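Local coordinates for protein group 1 truncated hemoglobin (Tetrahymena pyriformis, PDB 3AQ9) that binds one heme group per subunit and oxygen, and as a truncated hemoglobin probably serves in oxygen handling and nitric oxide detoxification, at residues A[21-26]-A[91-96]. The protein carries 1 engineered substitution. Sequence-based numbering, arbitrary orientation.
Sequences VPLFYK and AATLKE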
loop_
_atom_site.group_PDB
_atom_site.type_symbol
_atom_site.label_atom_id
_atom_site.label_comp_id
_atom_site.label_asym_id
_atom_site.label_seq_id
_atom_site.Cartn_x
_atom_site.Cartn_y
_atom_site.Cartn_z
ATOM N N VAL A 21 1.570 7.706 -0.979
ATOM C CA VAL A 21 1.377 7.016 0.329
ATOM C C VAL A 21 0.604 7.871 1.347
ATOM O O VAL A 21 -0.320 7.335 1.961
ATOM C CB VAL A 21 2.688 6.431 0.876
ATOM C CG1 VAL A 21 2.388 5.744 2.225
ATOM C CG2 VAL A 21 3.138 5.328 -0.110
ATOM N N PRO A 22 0.910 9.169 1.516
ATOM C CA PRO A 22 0.119 9.955 2.519
ATOM C C PRO A 22 -1.309 10.180 2.052
ATOM O O PRO A 22 -2.232 10.294 2.876
ATOM C CB PRO A 22 0.844 11.280 2.635
ATOM C CG PRO A 22 2.220 11.040 2.007
ATOM C CD PRO A 22 2.196 9.826 1.129
ATOM N N LEU A 23 -1.499 10.227 0.719
ATOM C CA LEU A 23 -2.910 10.372 0.273
ATOM C C LEU A 23 -3.681 9.078 0.536
ATOM O O LEU A 23 -4.831 9.058 1.047
ATOM C CB LEU A 23 -2.996 10.696 -1.232
ATOM C CG LEU A 23 -4.423 10.825 -1.807
ATOM C CD1 LEU A 23 -5.420 11.681 -0.864
ATOM C CD2 LEU A 23 -4.322 11.371 -3.321
ATOM N N PHE A 24 -3.034 7.950 0.293
ATOM C CA PHE A 24 -3.628 6.669 0.561
ATOM C C PHE A 24 -3.896 6.571 2.055
ATOM O O PHE A 24 -5.016 6.174 2.443
ATOM C CB PHE A 24 -2.582 5.639 0.125
ATOM C CG PHE A 24 -2.739 4.247 0.730
ATOM C CD1 PHE A 24 -3.801 3.396 0.281
ATOM C CD2 PHE A 24 -1.856 3.786 1.704
ATOM C CE1 PHE A 24 -3.919 2.111 0.853
ATOM C CE2 PHE A 24 -1.969 2.463 2.238
ATOM C CZ PHE A 24 -2.975 1.646 1.811
ATOM N N TYR A 25 -2.957 6.970 2.921
ATOM C CA TYR A 25 -3.352 6.937 4.379
ATOM C C TYR A 25 -4.452 7.934 4.716
ATOM O O TYR A 25 -5.189 7.662 5.677
ATOM C CB TYR A 25 -2.119 7.121 5.298
ATOM C CG TYR A 25 -1.535 5.738 5.472
ATOM C CD1 TYR A 25 -0.293 5.394 4.942
ATOM C CD2 TYR A 25 -2.325 4.760 6.125
ATOM C CE1 TYR A 25 0.147 4.043 5.017
ATOM C CE2 TYR A 25 -1.881 3.518 6.240
ATOM C CZ TYR A 25 -0.680 3.171 5.706
ATOM O OH TYR A 25 -0.464 1.824 5.953
ATOM N N LYS A 26 -4.546 9.117 4.079
ATOM C CA LYS A 26 -5.690 9.970 4.379
ATOM C C LYS A 26 -6.986 9.189 4.095
ATOM O O LYS A 26 -7.974 9.324 4.848
ATOM C CB LYS A 26 -5.639 11.259 3.495
ATOM C CG LYS A 26 -6.794 12.196 3.620
ATOM C CD LYS A 26 -6.611 13.281 2.579
ATOM C CE LYS A 26 -7.493 14.518 2.580
ATOM N NZ LYS A 26 -8.853 14.069 2.676
ATOM N N ALA A 91 -6.115 2.076 -5.084
ATOM C CA ALA A 91 -6.569 2.379 -6.457
ATOM C C ALA A 91 -7.163 3.756 -6.561
ATOM O O ALA A 91 -6.840 4.468 -7.528
ATOM C CB ALA A 91 -7.590 1.298 -6.955
ATOM N N ALA A 92 -7.990 4.130 -5.586
ATOM C CA ALA A 92 -8.679 5.470 -5.609
ATOM C C ALA A 92 -7.581 6.599 -5.528
ATOM O O ALA A 92 -7.701 7.645 -6.178
ATOM C CB ALA A 92 -9.630 5.573 -4.529
ATOM N N THR A 93 -6.536 6.312 -4.726
ATOM C CA THR A 93 -5.417 7.284 -4.567
ATOM C C THR A 93 -4.723 7.507 -5.919
ATOM O O THR A 93 -4.461 8.641 -6.359
ATOM C CB THR A 93 -4.394 6.731 -3.537
ATOM O OG1 THR A 93 -5.078 6.707 -2.255
ATOM C CG2 THR A 93 -3.163 7.651 -3.430
ATOM N N LEU A 94 -4.335 6.384 -6.530
ATOM C CA LEU A 94 -3.632 6.504 -7.822
ATOM C C LEU A 94 -4.522 7.167 -8.879
ATOM O O LEU A 94 -4.020 7.942 -9.692
ATOM C CB LEU A 94 -3.190 5.075 -8.258
ATOM C CG LEU A 94 -2.133 4.385 -7.346
ATOM C CD1 LEU A 94 -1.710 3.078 -7.897
ATOM C CD2 LEU A 94 -0.842 5.227 -7.147
ATOM N N LYS A 95 -5.853 6.878 -8.855
ATOM C CA LYS A 95 -6.772 7.490 -9.856
ATOM C C LYS A 95 -6.717 8.992 -9.621
ATOM O O LYS A 95 -6.668 9.832 -10.581
ATOM C CB LYS A 95 -8.244 7.032 -9.554
ATOM C CG LYS A 95 -9.265 7.401 -10.689
ATOM C CD LYS A 95 -8.706 6.617 -11.996
ATOM C CE LYS A 95 -9.160 7.063 -13.441
ATOM N NZ LYS A 95 -10.658 6.864 -13.487
ATOM N N GLU A 96 -6.838 9.360 -8.347
ATOM C CA GLU A 96 -6.954 10.836 -7.971
ATOM C C GLU A 96 -5.680 11.542 -8.355
ATOM O O GLU A 96 -5.678 12.773 -8.707
ATOM C CB GLU A 96 -7.356 10.963 -6.488
ATOM C CG GLU A 96 -7.534 12.419 -5.910
ATOM C CD GLU A 96 -8.068 12.374 -4.444
ATOM O OE1 GLU A 96 -8.348 11.271 -4.059
ATOM O OE2 GLU A 96 -8.244 13.441 -3.763
#
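T93 lays its methyl CG2 against the flank of L23, 3.8 Å from CB, and its hydroxyl against the backbone of F24. Here helices 13-28 and 80-96 of the 2/2 globin fold pack, their local axes 9.0 Å apart at closest approach and running at 126° to each other. F24 and T93 mark the nearest point, 5.5 Å from CA to CA, consistent with a small side chain, threonine, pointing at the other helix. Its OG1 comes to 3.2 Å from F24 CA, yet makes no hydrogen bond across the interface; it is bonded instead to the carbonyl of N89, one turn back in its own helix. L23 and T93 pass alongside each other in opposite senses. Cutting L23 back to an alanine would probably leave T93 CG2 with less to pack on and remove the methyl that meets the E96 carboxylate. CG anti to the backbone N (chi1 160°) carries the F24 ring onto I86 and L90, with T93 OG1 at its edge, near its plane; the F24 side chain lies about 6 Å from the bound heme. On the exposed side, E96 stretches out fully, its OE1 in a salt bridge with K27 and its CD 4.0 Å from L23 CD2.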